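Local coordinates for protein colicin-D (Escherichia coli, PDB 5ZNM) that kills Escherichia coli and closely related bacteria by inhibiting protein synthesis, this piece comprising its central domain and C-terminal tRNase domain, at residues S94-A104 with H235-V247. Sequence-based numbering, arbitrary orientation.
Sequences SPLLMRISLGA and HTGTEVKSVEMPV
Met245 lies obliquely across the aliphatic part of Arg99 where the short strand 243-244 pairs with 96-103 at the edge of an antiparallel sheet in the central domain of colicin D. Its CB sits 3.8 Å from Arg99 CG; with CG beside the backbone N (chi1 -75°) and SD extended beyond it, the sulfur comes 3.7 Å from Ser101 CB. A flexible, unbranched thioether suits this place, bridging two neighbours on one face of the sheet. Arg99 offers methylenes to the sulfur while its NE forms a salt bridge with Asp167 on the next strand. Ser101, small enough to let the thioether come close, also bonds through OG to Gln163 and accepts from Gly103 N in an ST turn. Gly103 has a positive phi, which glycine adopts readily.

On the other face branched Ile100 sets its CG2 methyl 3.7 Å from CB of short Ser242, and the long Met98 chain crosses extended Glu244 at about a right angle, CE 3.9 Å from Glu244 OE1. Backbone bonds pair Ser101 with Val243 in both directions, and Met245 N reaches Arg99 O almost straight (176°). Farther along, Lys241 N approaches Leu102 O from above the carbonyl plane, 3.1 Å away.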
ATOM      1  N   SER A  94      16.448  28.707  -3.330  1.00 79.40           N
ATOM      2  CA  SER A  94      16.614  28.038  -2.043  1.00 77.20           C
ATOM      3  C   SER A  94      16.803  26.540  -2.251  1.00 70.61           C
ATOM      4  O   SER A  94      15.889  25.863  -2.727  1.00 76.62           O
ATOM      5  CB  SER A  94      15.408  28.305  -1.134  1.00 77.65           C
ATOM      6  OG  SER A  94      15.433  27.472   0.014  1.00 73.44           O
ATOM      7  N   PRO A  95      17.982  26.021  -1.882  1.00 59.71           N
ATOM      8  CA  PRO A  95      18.289  24.617  -2.218  1.00 52.64           C
ATOM      9  C   PRO A  95      17.385  23.611  -1.523  1.00 49.29           C
ATOM     10  O   PRO A  95      17.033  22.590  -2.126  1.00 45.62           O
ATOM     11  CB  PRO A  95      19.756  24.466  -1.794  1.00 55.80           C
ATOM     12  CG  PRO A  95      19.958  25.510  -0.745  1.00 56.78           C
ATOM     13  CD  PRO A  95      19.066  26.666  -1.124  1.00 59.93           C
ATOM     14  N   LEU A  96      16.988  23.864  -0.277  1.00 41.12           N
ATOM     15  CA  LEU A  96      16.029  22.984   0.383  1.00 39.50           C
ATOM     16  C   LEU A  96      14.645  23.257  -0.189  1.00 47.27           C
ATOM     17  O   LEU A  96      14.077  24.332   0.023  1.00 54.74           O
ATOM     18  CB  LEU A  96      16.048  23.194   1.895  1.00 40.57           C
ATOM     19  CG  LEU A  96      15.059  22.334   2.693  1.00 42.62           C
ATOM     20  CD1 LEU A  96      15.267  20.849   2.394  1.00 39.95           C
ATOM     21  CD2 LEU A  96      15.185  22.608   4.189  1.00 48.36           C
ATOM     22  N   LEU A  97      14.107  22.288  -0.926  1.00 38.04           N
ATOM     23  CA  LEU A  97      12.787  22.435  -1.526  1.00 37.98           C
ATOM     24  C   LEU A  97      11.673  22.092  -0.556  1.00 42.07           C
ATOM     25  O   LEU A  97      10.610  22.720  -0.594  1.00 47.54           O
ATOM     26  CB  LEU A  97      12.659  21.531  -2.752  1.00 38.64           C
ATOM     27  CG  LEU A  97      13.562  21.893  -3.919  1.00 41.68           C
ATOM     28  CD1 LEU A  97      13.591  20.744  -4.893  1.00 44.33           C
ATOM     29  CD2 LEU A  97      13.037  23.152  -4.577  1.00 40.86           C
ATOM     30  N   MET A  98      11.886  21.098   0.299  1.00 38.21           N
ATOM     31  CA  MET A  98      10.806  20.576   1.116  1.00 40.84           C
ATOM     32  C   MET A  98      11.391  19.692   2.200  1.00 30.51           C
ATOM     33  O   MET A  98      12.345  18.952   1.955  1.00 29.65           O
ATOM     34  CB  MET A  98       9.818  19.787   0.256  1.00 46.93           C
ATOM     35  CG  MET A  98       8.617  19.273   0.988  1.00 58.91           C
ATOM     36  SD  MET A  98       7.429  18.691  -0.226  1.00 68.04           S
ATOM     37  CE  MET A  98       6.876  20.255  -0.900  1.00 67.07           C
ATOM     38  N   ARG A  99      10.827  19.793   3.394  1.00 32.20           N
ATOM     39  CA  ARG A  99      11.149  18.902   4.495  1.00 33.39           C
ATOM     40  C   ARG A  99       9.874  18.184   4.892  1.00 31.50           C
ATOM     41  O   ARG A  99       8.844  18.825   5.119  1.00 40.09           O
ATOM     42  CB  ARG A  99      11.729  19.667   5.689  1.00 32.20           C
ATOM     43  CG  ARG A  99      11.885  18.827   6.956  1.00 28.68           C
ATOM     44  CD  ARG A  99      12.838  19.493   7.911  1.00 35.31           C
ATOM     45  NE  ARG A  99      14.027  19.982   7.248  1.00 40.37           N
ATOM     46  CZ  ARG A  99      15.064  20.530   7.837  1.00 47.20           C
ATOM     47  NH1 ARG A  99      15.087  20.670   9.141  1.00 49.33           N
ATOM     48  NH2 ARG A  99      16.107  20.950   7.120  1.00 46.95           N
ATOM     49  N   ILE A 100       9.950  16.862   4.983  1.00 30.41           N
ATOM     50  CA  ILE A 100       8.795  16.017   5.221  1.00 33.35           C
ATOM     51  C   ILE A 100       9.084  15.201   6.466  1.00 34.39           C
ATOM     52  O   ILE A 100      10.013  14.386   6.474  1.00 26.07           O
ATOM     53  CB  ILE A 100       8.507  15.102   4.027  1.00 37.07           C
ATOM     54  CG1 ILE A 100       8.158  15.933   2.791  1.00 42.66           C
ATOM     55  CG2 ILE A 100       7.400  14.126   4.375  1.00 39.09           C
ATOM     56  CD1 ILE A 100       8.520  15.245   1.494  1.00 43.97           C
ATOM     57  N   SER A 101       8.306  15.421   7.521  1.00 32.04           N
ATOM     58  CA  SER A 101       8.390  14.542   8.674  1.00 34.78           C
ATOM     59  C   SER A 101       7.803  13.192   8.313  1.00 31.86           C
ATOM     60  O   SER A 101       6.797  13.109   7.608  1.00 41.62           O
ATOM     61  CB  SER A 101       7.642  15.131   9.869  1.00 37.78           C
ATOM     62  OG  SER A 101       7.609  14.198  10.936  1.00 39.04           O
ATOM     63  N   LEU A 102       8.433  12.128   8.796  1.00 28.01           N
ATOM     64  CA  LEU A 102       7.908  10.782   8.624  1.00 28.04           C
ATOM     65  C   LEU A 102       7.349  10.203   9.913  1.00 39.46           C
ATOM     66  O   LEU A 102       6.833   9.077   9.898  1.00 40.46           O
ATOM     67  CB  LEU A 102       9.004   9.864   8.073  1.00 27.74           C
ATOM     68  CG  LEU A 102       9.544  10.402   6.754  1.00 27.13           C
ATOM     69  CD1 LEU A 102      10.800   9.668   6.313  1.00 31.32           C
ATOM     70  CD2 LEU A 102       8.437  10.306   5.715  1.00 28.20           C
ATOM     71  N   GLY A 103       7.420  10.941  11.012  1.00 42.92           N
ATOM     72  CA  GLY A 103       7.088  10.435  12.328  1.00 44.71           C
ATOM     73  C   GLY A 103       8.253  10.574  13.293  1.00 46.01           C
ATOM     74  O   GLY A 103       9.397  10.807  12.910  1.00 45.44           O
ATOM     75  N   ALA A 104       7.927  10.433  14.575  1.00 46.16           N
ATOM     76  CA  ALA A 104       8.937  10.511  15.625  1.00 43.26           C
ATOM     77  C   ALA A 104       9.937   9.374  15.487  1.00 47.58           C
ATOM     78  O   ALA A 104       9.653   8.249  15.887  1.00 56.37           O
ATOM     79  CB  ALA A 104       8.288  10.476  17.001  1.00 37.16           C
ATOM     80  N   HIS A 235       8.194  -3.192  10.290  1.00 26.33           N
ATOM     81  CA  HIS A 235       8.180  -2.071  11.206  1.00 37.01           C
ATOM     82  C   HIS A 235       7.045  -2.205  12.207  1.00 43.20           C
ATOM     83  O   HIS A 235       5.886  -2.417  11.836  1.00 39.49           O
ATOM     84  CB  HIS A 235       8.056  -0.746  10.461  1.00 41.29           C
ATOM     85  CG  HIS A 235       7.972   0.434  11.378  1.00 40.59           C
ATOM     86  ND1 HIS A 235       8.995   0.782  12.234  1.00 42.82           N
ATOM     87  CD2 HIS A 235       6.970   1.314  11.612  1.00 39.98           C
ATOM     88  CE1 HIS A 235       8.637   1.839  12.939  1.00 44.48           C
ATOM     89  NE2 HIS A 235       7.413   2.184  12.579  1.00 42.67           N
ATOM     90  N   THR A 236       7.400  -2.094  13.480  1.00 47.97           N
ATOM     91  CA  THR A 236       6.459  -1.963  14.574  1.00 59.03           C
ATOM     92  C   THR A 236       6.786  -0.690  15.342  1.00 61.37           C
ATOM     93  O   THR A 236       7.866  -0.113  15.194  1.00 55.92           O
ATOM     94  CB  THR A 236       6.509  -3.184  15.502  1.00 60.51           C
ATOM     95  OG1 THR A 236       7.877  -3.574  15.701  1.00 59.49           O
ATOM     96  CG2 THR A 236       5.717  -4.352  14.899  1.00 55.81           C
ATOM     97  N   GLY A 237       5.837  -0.245  16.149  1.00 75.51           N
ATOM     98  CA  GLY A 237       6.019   0.948  16.956  1.00 82.79           C
ATOM     99  C   GLY A 237       5.310   2.151  16.349  1.00 85.72           C
ATOM    100  O   GLY A 237       4.132   2.076  16.002  1.00 90.83           O
ATOM    101  N   THR A 238       6.041   3.253  16.205  1.00 73.41           N
ATOM    102  CA  THR A 238       5.427   4.536  15.892  1.00 64.25           C
ATOM    103  C   THR A 238       4.930   4.589  14.450  1.00 54.87           C
ATOM    104  O   THR A 238       5.578   4.095  13.522  1.00 46.16           O
ATOM    105  CB  THR A 238       6.420   5.667  16.157  1.00 64.72           C
ATOM    106  OG1 THR A 238       6.611   5.795  17.569  1.00 63.40           O
ATOM    107  CG2 THR A 238       5.917   7.001  15.601  1.00 66.12           C
ATOM    108  N   GLU A 239       3.773   5.220  14.275  1.00 47.67           N
ATOM    109  CA  GLU A 239       3.130   5.311  12.976  1.00 50.90           C
ATOM    110  C   GLU A 239       3.965   6.160  12.022  1.00 44.38           C
ATOM    111  O   GLU A 239       4.563   7.169  12.413  1.00 41.37           O
ATOM    112  CB  GLU A 239       1.725   5.905  13.130  1.00 61.62           C
ATOM    113  CG  GLU A 239       0.813   5.234  14.169  1.00 73.35           C
ATOM    114  CD  GLU A 239       1.353   5.307  15.604  1.00 80.24           C
ATOM    115  OE1 GLU A 239       1.257   4.314  16.327  1.00 81.13           O
ATOM    116  OE2 GLU A 239       1.895   6.348  15.985  1.00 84.24           O
ATOM    117  N   VAL A 240       4.024   5.726  10.769  1.00 33.32           N
ATOM    118  CA  VAL A 240       4.716   6.455   9.715  1.00 34.72           C
ATOM    119  C   VAL A 240       3.687   7.347   9.027  1.00 41.17           C
ATOM    120  O   VAL A 240       2.708   6.852   8.460  1.00 44.62           O
ATOM    121  CB  VAL A 240       5.389   5.485   8.730  1.00 32.49           C
ATOM    122  CG1 VAL A 240       6.025   6.219   7.544  1.00 27.93           C
ATOM    123  CG2 VAL A 240       6.425   4.620   9.465  1.00 24.46           C
ATOM    124  N   LYS A 241       3.882   8.662   9.108  1.00 42.17           N
ATOM    125  CA  LYS A 241       2.934   9.596   8.510  1.00 44.16           C
ATOM    126  C   LYS A 241       3.683  10.826   8.018  1.00 46.06           C
ATOM    127  O   LYS A 241       4.476  11.416   8.758  1.00 54.79           O
ATOM    128  CB  LYS A 241       1.835   9.982   9.511  1.00 55.92           C
ATOM    129  CG  LYS A 241       2.316  10.809  10.693  1.00 65.54           C
ATOM    130  CD  LYS A 241       1.366  10.721  11.872  1.00 70.92           C
ATOM    131  CE  LYS A 241       2.154  10.695  13.170  1.00 72.23           C
ATOM    132  NZ  LYS A 241       3.265   9.700  13.108  1.00 71.45           N
ATOM    133  N   SER A 242       3.433  11.202   6.768  1.00 41.12           N
ATOM    134  CA  SER A 242       4.187  12.262   6.116  1.00 50.25           C
ATOM    135  C   SER A 242       3.495  13.604   6.323  1.00 50.59           C
ATOM    136  O   SER A 242       2.341  13.787   5.925  1.00 55.97           O
ATOM    137  CB  SER A 242       4.350  11.960   4.630  1.00 53.81           C
ATOM    138  OG  SER A 242       3.093  11.993   3.986  1.00 60.24           O
ATOM    139  N   VAL A 243       4.204  14.536   6.950  1.00 47.94           N
ATOM    140  CA  VAL A 243       3.731  15.896   7.165  1.00 51.77           C
ATOM    141  C   VAL A 243       4.834  16.845   6.722  1.00 51.92           C
ATOM    142  O   VAL A 243       5.987  16.697   7.144  1.00 50.40           O
ATOM    143  CB  VAL A 243       3.372  16.156   8.641  1.00 50.12           C
ATOM    144  CG1 VAL A 243       2.781  17.545   8.807  1.00 47.72           C
ATOM    145  CG2 VAL A 243       2.430  15.085   9.164  1.00 44.34           C
ATOM    146  N   GLU A 244       4.488  17.816   5.881  1.00 48.22           N
ATOM    147  CA  GLU A 244       5.450  18.851   5.537  1.00 47.19           C
ATOM    148  C   GLU A 244       5.739  19.710   6.761  1.00 44.28           C
ATOM    149  O   GLU A 244       4.818  20.158   7.451  1.00 41.62           O
ATOM    150  CB  GLU A 244       4.939  19.711   4.386  1.00 51.52           C
ATOM    151  CG  GLU A 244       5.832  20.904   4.095  1.00 61.54           C
ATOM    152  CD  GLU A 244       5.501  21.576   2.777  1.00 70.02           C
ATOM    153  OE1 GLU A 244       4.536  21.141   2.111  1.00 72.24           O
ATOM    154  OE2 GLU A 244       6.210  22.539   2.409  1.00 70.54           O
ATOM    155  N   MET A 245       7.013  19.918   7.043  1.00 37.08           N
ATOM    156  CA  MET A 245       7.541  20.649   8.185  1.00 43.33           C
ATOM    157  C   MET A 245       7.896  22.071   7.784  1.00 51.08           C
ATOM    158  O   MET A 245       8.489  22.290   6.717  1.00 46.60           O
ATOM    159  CB  MET A 245       8.792  19.966   8.748  1.00 38.66           C
ATOM    160  CG  MET A 245       8.540  18.691   9.556  1.00 37.01           C
ATOM    161  SD  MET A 245      10.077  17.938  10.179  1.00 42.57           S
ATOM    162  CE  MET A 245      10.385  18.869  11.687  1.00 37.70           C
ATOM    163  N   PRO A 246       7.558  23.048   8.625  1.00 58.17           N
ATOM    164  CA  PRO A 246       7.959  24.429   8.341  1.00 63.61           C
ATOM    165  C   PRO A 246       9.461  24.593   8.484  1.00 62.65           C
ATOM    166  O   PRO A 246      10.093  23.975   9.344  1.00 57.03           O
ATOM    167  CB  PRO A 246       7.208  25.255   9.400  1.00 65.13           C
ATOM    168  CG  PRO A 246       6.571  24.263  10.342  1.00 65.25           C
ATOM    169  CD  PRO A 246       7.052  22.888   9.993  1.00 61.02           C
ATOM    170  N   VAL A 247      10.033  25.430   7.624  1.00 69.57           N
ATOM    171  CA  VAL A 247      11.463  25.715   7.682  1.00 74.99           C
ATOM    172  C   VAL A 247      11.742  27.128   7.179  1.00 79.41           C
ATOM    173  O   VAL A 247      12.573  27.840   7.742  1.00 82.46           O
ATOM    174  CB  VAL A 247      12.268  24.682   6.882  1.00 74.43           C
ATOM    175  CG1 VAL A 247      11.819  24.668   5.428  1.00 74.56           C
ATOM    176  CG2 VAL A 247      13.754  24.982   6.987  1.00 73.15           C
TER
HETATM  177  O   HOH W   1       9.053  21.999   4.082  1.00 39.49           O